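Local coordinates for protein Phikz039 (Pseudomonas phage phikz, PDB 3ZBQ) that belongs to the tubulin/FtsZ superfamily of filament-forming cytoskeletal proteins and binds guanosine-5'-diphosphate, at residues 7-12 against 21-26; 209-212 against 216-219; 315-318 against 324-327. One frame throughout, in Å; residues are numbered along the deposited sequence.

Contact 1: residues 7-12 against 21-26; sequences TRIYFC and ELFHGY
F23, near the end of the helix that begins at residue 13, meets two side chains of strand 7-12, I9 and F11, through the CD2 and CE2 atoms of its ring, and these apolar touches carry the whole contact. From I9 it is the tip that arrives: CD1 lies 3.7 Å from CE2 of F23, the two side chains crossing at about a right angle. The extended end of I9 (chi2 -177°) pushes this methyl clear of the strand and out to the phenyl group. F11 is met next to it on the ring, its CZ standing 4.0 Å from CD2 of F23, and CD2 lies close to the plane of the F11 ring, at its edge. The CB of F23 already points toward the strand, and with CG anti to the backbone N (chi1 -171°) the ring continues toward I9 and F11.

Further packing comes to both rings from within their own segments. I9 CG2 sits 3.6 Å above one face of the F11 ring, toward the rim, while Y26 CB stands 3.3 Å above one face of the F23 ring, also toward its rim.

Within 21-26 a type II turn from F23 to Y26 is closed by Y26 N to F23 O at 3.0 Å, with G25 at its third position, where phi is positive (99°). It turns the chain sharply just beyond F23.

Other parts of the chain add to the buried cluster: L186 of helix 175-192 touches F23, whereas V30 and Y32 of the neighbouring strand 30-34 meet F11. The F11 side chain is about 10 Å from the bound GDP. Strand 7-12, helix 13-23 and strand 30-34 form a beta-alpha-beta unit, and this helix-on-sheet packing is characteristic of the Rossmann-like nucleotide-binding domain of tubulin and FtsZ relatives.

Contact 2: residues 209-212 against 216-219; sequences AHFH and DVPV
The connection from helix 202-209 to strand 222-227, within the C-terminal domain of the tubulin-like family, doubles back on itself here and closes with a small apolar contact. F211 and V217 make its closest approach. The methyl CG2 of V217 comes to the edge of the F211 ring, in its plane, lying 3.8 Å from CE1 and 3.9 Å from CD1 of F211, so that it faces the CD1–CE1 bond from the edge. The two side chains cross at about a right angle. The same methyl also reaches the backbone of H212, at 4.1 Å from its CA.

H210 has already left helical geometry, and F211 and H212 begin a short 3-10 segment. F211 CG lies between the backbone N and the carbonyl carbon (chi1 52°), which brings the ring edge to V217; the side chain also packs on I240 and S241 of strand 239-246, which ties the loop to the mixed sheet of the fold. V217 in turn rests on L259.

Beside this, the imidazole of H212 meets V219 more loosely and obliquely: its CD2 is 4.3 Å from V219 CG2. H212 additionally touches P161, in the loop leading to strand 163-168.

Contact 3: residues 315-318 against 324-327; sequences VDDQ and LVFD
The carbonyl oxygen of Q318 is approached by two waters that can bridge to the segment 324-327. Water 2 lies 2.7 Å from Q318 O and accepts from F326 N, 2.8 Å away. Water 3 is a longer 3.2 Å from Q318 O and stands 3.0 Å from L324 O; it can donate to both carbonyl oxygens, though other acceptors compete for the protons of all these waters. A third bridge starts from the amide N of the same residue: water 1 accepts from Q318 N at 3.0 Å and lies 2.8 Å from F326 O, with D317 OD1 a weak further partner.

The two runs head in broadly opposed directions but at a wide slant. The water-mediated N-to-O and O-to-N links between Q318 and F326 recall a hydrogen-bonded antiparallel pair, although neither run is a regular strand. Both belong to the extended C-terminal tail beyond helix 284-304. As in related phage tubulins, the tail may reach a neighbouring subunit in the filament; in this crystal, neighbours touch most of the residues.

Direct packing is slight. The whole isopropyl group of V325 lies against Q318 O, CG1 being nearest at 3.5 Å. Opposite its backbone N (chi1 179°), CG1 is also turned toward D317 CB, 4.3 Å away. The carboxylate of D317 is steadied on its own side of the loop, where OD2 bonds to the backbone N of D314.

How the contacts relate
From the N terminus the three contacts follow one another in series, none nested within or crossing another. Contact 1 comes first, spanning helix 13-23 and fixing it against strand 7-12, first in the chain and inside the parallel part of the sheet, near the nucleotide. Contact 2 closes a much shorter loop just before strand 222-227, the strand that runs next to 163-168 on one side and 275-281 on the other; its centre is about 27 Å from that of contact 1. Contact 3 closes the end of the tail after helix 284-304, its centre about 59 and 65 Å from those of contacts 1 and 2, and ties the tail to itself, well away from the globular body.

Contact 1: residues 7-12 against 21-26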
loop_
_atom_site.group_PDB
_atom_site.type_symbol
_atom_site.label_atom_id
_atom_site.label_comp_id
_atom_site.label_asym_id
_atom_site.label_seq_id
_atom_site.Cartn_x
_atom_site.Cartn_y
_atom_site.Cartn_z
ATOM N N THR A 7 -4.098 -10.600 12.896
ATOM C CA THR A 7 -3.673 -9.752 11.797
ATOM C C THR A 7 -3.431 -10.612 10.561
ATOM O O THR A 7 -2.619 -11.539 10.606
ATOM C CB THR A 7 -2.359 -9.015 12.131
ATOM O OG1 THR A 7 -2.532 -8.212 13.310
ATOM C CG2 THR A 7 -1.936 -8.133 10.968
ATOM N N ARG A 8 -4.155 -10.325 9.480
ATOM C CA ARG A 8 -3.878 -10.944 8.183
ATOM C C ARG A 8 -3.070 -9.963 7.351
ATOM O O ARG A 8 -3.439 -8.789 7.218
ATOM C CB ARG A 8 -5.181 -11.293 7.439
ATOM C CG ARG A 8 -4.989 -12.035 6.093
ATOM C CD ARG A 8 -4.671 -13.520 6.292
ATOM N NE ARG A 8 -5.807 -14.247 6.861
ATOM C CZ ARG A 8 -5.729 -15.464 7.392
ATOM N NH1 ARG A 8 -4.568 -16.094 7.434
ATOM N NH2 ARG A 8 -6.814 -16.046 7.897
ATOM N N ILE A 9 -1.969 -10.428 6.779
ATOM C CA ILE A 9 -1.206 -9.573 5.888
ATOM C C ILE A 9 -1.327 -10.106 4.467
ATOM O O ILE A 9 -1.104 -11.294 4.230
ATOM C CB ILE A 9 0.268 -9.501 6.301
ATOM C CG1 ILE A 9 0.382 -9.151 7.799
ATOM C CG2 ILE A 9 0.992 -8.495 5.431
ATOM C CD1 ILE A 9 1.834 -8.978 8.300
ATOM N N TYR A 10 -1.718 -9.229 3.545
ATOM C CA TYR A 10 -1.866 -9.583 2.132
ATOM C C TYR A 10 -0.730 -8.956 1.339
ATOM O O TYR A 10 -0.682 -7.723 1.180
ATOM C CB TYR A 10 -3.203 -9.058 1.582
ATOM C CG TYR A 10 -4.448 -9.586 2.277
ATOM C CD1 TYR A 10 -4.917 -9.002 3.445
ATOM C CD2 TYR A 10 -5.170 -10.642 1.735
ATOM C CE1 TYR A 10 -6.069 -9.472 4.071
ATOM C CE2 TYR A 10 -6.315 -11.120 2.353
ATOM C CZ TYR A 10 -6.757 -10.530 3.519
ATOM O OH TYR A 10 -7.893 -11.014 4.132
ATOM N N PHE A 11 0.170 -9.794 0.822
ATOM C CA PHE A 11 1.291 -9.330 0.016
ATOM C C PHE A 11 0.903 -9.476 -1.455
ATOM O O PHE A 11 0.652 -10.586 -1.918
ATOM C CB PHE A 11 2.546 -10.167 0.302
ATOM C CG PHE A 11 3.145 -9.929 1.670
ATOM C CD1 PHE A 11 3.743 -8.708 1.979
ATOM C CD2 PHE A 11 3.114 -10.925 2.641
ATOM C CE1 PHE A 11 4.294 -8.485 3.239
ATOM C CE2 PHE A 11 3.663 -10.711 3.903
ATOM C CZ PHE A 11 4.250 -9.496 4.206
ATOM N N CYS A 12 0.842 -8.357 -2.177
ATOM C CA CYS A 12 0.290 -8.341 -3.528
ATOM C C CYS A 12 1.283 -7.838 -4.565
ATOM O O CYS A 12 1.939 -6.803 -4.373
ATOM C CB CYS A 12 -0.979 -7.477 -3.593
ATOM S SG CYS A 12 -2.201 -7.833 -2.318
ATOM N N GLU A 21 8.893 -11.908 1.439
ATOM C CA GLU A 21 10.007 -12.827 1.581
ATOM C C GLU A 21 10.978 -12.322 2.636
ATOM O O GLU A 21 11.495 -13.106 3.425
ATOM C CB GLU A 21 10.727 -13.023 0.242
ATOM C CG GLU A 21 11.901 -13.987 0.333
ATOM C CD GLU A 21 12.681 -14.108 -0.968
ATOM O OE1 GLU A 21 12.408 -13.340 -1.917
ATOM O OE2 GLU A 21 13.574 -14.981 -1.034
ATOM N N LEU A 22 11.212 -11.011 2.657
ATOM C CA LEU A 22 12.084 -10.409 3.666
ATOM C C LEU A 22 11.448 -10.451 5.061
ATOM O O LEU A 22 12.152 -10.497 6.062
ATOM C CB LEU A 22 12.432 -8.958 3.307
ATOM C CG LEU A 22 13.240 -8.754 2.022
ATOM C CD1 LEU A 22 13.471 -7.274 1.733
ATOM C CD2 LEU A 22 14.569 -9.490 2.119
ATOM N N PHE A 23 10.120 -10.442 5.111
ATOM C CA PHE A 23 9.388 -10.337 6.375
ATOM C C PHE A 23 9.102 -11.715 6.963
ATOM O O PHE A 23 8.559 -11.836 8.065
ATOM C CB PHE A 23 8.073 -9.587 6.148
ATOM C CG PHE A 23 7.346 -9.226 7.418
ATOM C CD1 PHE A 23 7.900 -8.321 8.314
ATOM C CD2 PHE A 23 6.108 -9.783 7.708
ATOM C CE1 PHE A 23 7.229 -7.971 9.481
ATOM C CE2 PHE A 23 5.433 -9.442 8.878
ATOM C CZ PHE A 23 5.996 -8.537 9.759
ATOM N N HIS A 24 9.474 -12.758 6.231
ATOM C CA HIS A 24 9.097 -14.111 6.624
ATOM C C HIS A 24 9.595 -14.507 8.014
ATOM O O HIS A 24 10.772 -14.339 8.341
ATOM C CB HIS A 24 9.578 -15.138 5.611
ATOM C CG HIS A 24 9.299 -16.545 6.032
ATOM N ND1 HIS A 24 8.048 -17.116 5.931
ATOM C CD2 HIS A 24 10.098 -17.478 6.600
ATOM C CE1 HIS A 24 8.095 -18.352 6.399
ATOM N NE2 HIS A 24 9.326 -18.595 6.810
ATOM N N GLY A 25 8.694 -15.047 8.825
ATOM C CA GLY A 25 9.045 -15.450 10.175
ATOM C C GLY A 25 8.642 -14.417 11.210
ATOM O O GLY A 25 8.621 -14.707 12.404
ATOM N N TYR A 26 8.319 -13.210 10.755
ATOM C CA TYR A 26 7.879 -12.155 11.665
ATOM C C TYR A 26 6.387 -12.251 11.940
ATOM O O TYR A 26 5.873 -11.626 12.871
ATOM C CB TYR A 26 8.222 -10.783 11.096
ATOM C CG TYR A 26 9.663 -10.395 11.293
ATOM C CD1 TYR A 26 10.670 -10.954 10.511
ATOM C CD2 TYR A 26 10.021 -9.477 12.272
ATOM C CE1 TYR A 26 11.991 -10.604 10.699
ATOM C CE2 TYR A 26 11.337 -9.119 12.465
ATOM C CZ TYR A 26 12.318 -9.687 11.675
ATOM O OH TYR A 26 13.633 -9.336 11.861
#

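Contact 2: residues 209-212 against 216-219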
loop_
_atom_site.group_PDB
_atom_site.type_symbol
_atom_site.label_atom_id
_atom_site.label_comp_id
_atom_site.label_asym_id
_atom_site.label_seq_id
_atom_site.Cartn_x
_atom_site.Cartn_y
_atom_site.Cartn_z
ATOM N N ALA A 209 -8.715 3.425 13.648
ATOM C CA ALA A 209 -8.667 3.326 12.190
ATOM C C ALA A 209 -9.932 3.911 11.558
ATOM O O ALA A 209 -9.877 4.555 10.510
ATOM C CB ALA A 209 -8.483 1.875 11.778
ATOM N N HIS A 210 -11.077 3.680 12.197
ATOM C CA HIS A 210 -12.368 4.145 11.680
ATOM C C HIS A 210 -12.837 5.412 12.403
ATOM O O HIS A 210 -13.971 5.491 12.882
ATOM C CB HIS A 210 -13.428 3.034 11.804
ATOM C CG HIS A 210 -13.136 1.839 10.956
ATOM N ND1 HIS A 210 -13.785 0.630 11.121
ATOM C CD2 HIS A 210 -12.255 1.654 9.945
ATOM C CE1 HIS A 210 -13.325 -0.235 10.239
ATOM N NE2 HIS A 210 -12.393 0.359 9.511
ATOM N N PHE A 211 -11.948 6.394 12.481
ATOM C CA PHE A 211 -12.197 7.642 13.205
ATOM C C PHE A 211 -13.343 8.454 12.594
ATOM O O PHE A 211 -13.877 9.363 13.226
ATOM C CB PHE A 211 -10.922 8.483 13.178
ATOM C CG PHE A 211 -10.376 8.660 11.791
ATOM C CD1 PHE A 211 -10.855 9.678 10.969
ATOM C CD2 PHE A 211 -9.446 7.772 11.282
ATOM C CE1 PHE A 211 -10.378 9.822 9.661
ATOM C CE2 PHE A 211 -8.973 7.908 9.985
ATOM C CZ PHE A 211 -9.439 8.941 9.183
ATOM N N HIS A 212 -13.702 8.140 11.353
ATOM C CA HIS A 212 -14.749 8.876 10.653
ATOM C C HIS A 212 -16.114 8.624 11.295
ATOM O O HIS A 212 -17.065 9.372 11.057
ATOM C CB HIS A 212 -14.773 8.473 9.177
ATOM C CG HIS A 212 -15.187 7.052 8.956
ATOM N ND1 HIS A 212 -14.420 5.982 9.368
ATOM C CD2 HIS A 212 -16.293 6.527 8.382
ATOM C CE1 HIS A 212 -15.034 4.855 9.049
ATOM N NE2 HIS A 212 -16.173 5.160 8.453
ATOM N N ASP A 216 -16.460 14.793 12.231
ATOM C CA ASP A 216 -16.887 15.399 10.987
ATOM C C ASP A 216 -15.658 15.661 10.124
ATOM O O ASP A 216 -15.191 16.797 10.019
ATOM C CB ASP A 216 -17.626 16.708 11.272
ATOM C CG ASP A 216 -18.214 17.331 10.020
ATOM O OD1 ASP A 216 -18.308 16.629 8.987
ATOM O OD2 ASP A 216 -18.587 18.523 10.072
ATOM N N VAL A 217 -15.119 14.596 9.540
ATOM C CA VAL A 217 -13.973 14.699 8.649
ATOM C C VAL A 217 -14.345 14.112 7.299
ATOM O O VAL A 217 -15.212 13.237 7.217
ATOM C CB VAL A 217 -12.736 13.956 9.213
ATOM C CG1 VAL A 217 -12.164 14.701 10.396
ATOM C CG2 VAL A 217 -13.096 12.524 9.593
ATOM N N PRO A 218 -13.693 14.591 6.224
ATOM C CA PRO A 218 -13.995 14.040 4.902
ATOM C C PRO A 218 -13.624 12.566 4.858
ATOM O O PRO A 218 -12.580 12.188 5.399
ATOM C CB PRO A 218 -13.056 14.813 3.971
ATOM C CG PRO A 218 -12.648 16.038 4.732
ATOM C CD PRO A 218 -12.661 15.642 6.178
ATOM N N VAL A 219 -14.460 11.745 4.234
ATOM C CA VAL A 219 -14.104 10.349 4.017
ATOM C C VAL A 219 -13.211 10.292 2.782
ATOM O O VAL A 219 -13.683 10.381 1.646
ATOM C CB VAL A 219 -15.340 9.451 3.865
ATOM C CG1 VAL A 219 -14.927 8.028 3.495
ATOM C CG2 VAL A 219 -16.134 9.439 5.179
#

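Contact 3: residues 315-318 against 324-327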
loop_
_atom_site.group_PDB
_atom_site.type_symbol
_atom_site.label_atom_id
_atom_site.label_comp_id
_atom_site.label_asym_id
_atom_site.label_seq_id
_atom_site.Cartn_x
_atom_site.Cartn_y
_atom_site.Cartn_z
ATOM N N VAL A 315 5.381 8.417 -50.646
ATOM C CA VAL A 315 4.004 8.244 -51.112
ATOM C C VAL A 315 3.981 7.353 -52.356
ATOM O O VAL A 315 2.995 6.678 -52.637
ATOM C CB VAL A 315 3.309 9.609 -51.354
ATOM C CG1 VAL A 315 1.939 9.426 -51.980
ATOM C CG2 VAL A 315 3.171 10.370 -50.040
ATOM N N ASP A 316 5.098 7.324 -53.072
ATOM C CA ASP A 316 5.237 6.488 -54.262
ATOM C C ASP A 316 5.611 5.035 -53.941
ATOM O O ASP A 316 5.817 4.223 -54.851
ATOM C CB ASP A 316 6.280 7.087 -55.211
ATOM C CG ASP A 316 7.619 7.306 -54.536
ATOM O OD1 ASP A 316 8.397 6.332 -54.417
ATOM O OD2 ASP A 316 7.898 8.454 -54.121
ATOM N N ASP A 317 5.708 4.699 -52.658
ATOM C CA ASP A 317 6.078 3.335 -52.282
ATOM C C ASP A 317 4.890 2.382 -52.319
ATOM O O ASP A 317 3.742 2.796 -52.165
ATOM C CB ASP A 317 6.756 3.305 -50.903
ATOM C CG ASP A 317 8.200 3.769 -50.962
ATOM O OD1 ASP A 317 8.827 3.599 -52.029
ATOM O OD2 ASP A 317 8.710 4.310 -49.961
ATOM N N GLN A 318 5.183 1.102 -52.531
ATOM C CA GLN A 318 4.173 0.052 -52.508
ATOM C C GLN A 318 4.567 -1.025 -51.510
ATOM O O GLN A 318 5.750 -1.360 -51.401
ATOM C CB GLN A 318 4.061 -0.599 -53.886
ATOM C CG GLN A 318 3.382 0.245 -54.939
ATOM C CD GLN A 318 2.652 -0.608 -55.964
ATOM O OE1 GLN A 318 3.273 -1.289 -56.782
ATOM N NE2 GLN A 318 1.325 -0.588 -55.912
ATOM N N LEU A 324 6.304 -6.136 -47.135
ATOM C CA LEU A 324 7.536 -6.033 -47.913
ATOM C C LEU A 324 7.453 -4.855 -48.875
ATOM O O LEU A 324 6.438 -4.659 -49.549
ATOM C CB LEU A 324 7.835 -7.316 -48.702
ATOM C CG LEU A 324 8.062 -8.610 -47.919
ATOM C CD1 LEU A 324 8.519 -9.714 -48.873
ATOM C CD2 LEU A 324 9.076 -8.419 -46.807
ATOM N N VAL A 325 8.529 -4.075 -48.932
ATOM C CA VAL A 325 8.615 -2.927 -49.833
ATOM C C VAL A 325 9.888 -3.052 -50.664
ATOM O O VAL A 325 10.956 -3.360 -50.132
ATOM C CB VAL A 325 8.652 -1.607 -49.043
ATOM C CG1 VAL A 325 8.768 -0.403 -49.987
ATOM C CG2 VAL A 325 7.419 -1.484 -48.158
ATOM N N PHE A 326 9.781 -2.820 -51.967
ATOM C CA PHE A 326 10.960 -2.853 -52.821
ATOM C C PHE A 326 11.307 -1.451 -53.329
ATOM O O PHE A 326 10.428 -0.690 -53.745
ATOM C CB PHE A 326 10.759 -3.869 -53.955
ATOM C CG PHE A 326 10.285 -5.209 -53.463
ATOM C CD1 PHE A 326 11.187 -6.141 -52.972
ATOM C CD2 PHE A 326 8.933 -5.513 -53.445
ATOM C CE1 PHE A 326 10.752 -7.362 -52.486
ATOM C CE2 PHE A 326 8.485 -6.732 -52.967
ATOM C CZ PHE A 326 9.396 -7.655 -52.485
ATOM N N ASP A 327 12.585 -1.097 -53.240
ATOM C CA ASP A 327 13.045 0.223 -53.659
ATOM C C ASP A 327 13.155 0.251 -55.174
ATOM O O ASP A 327 13.695 -0.687 -55.769
ATOM C CB ASP A 327 14.405 0.543 -53.026
ATOM C CG ASP A 327 14.725 2.034 -53.035
ATOM O OD1 ASP A 327 13.794 2.853 -52.870
ATOM O OD2 ASP A 327 15.914 2.387 -53.200
HETATM O O HOH W 1 7.962 0.603 -53.526
HETATM O O HOH W 2 7.441 -2.236 -53.382
HETATM O O HOH W 3 6.050 -4.359 -52.559
#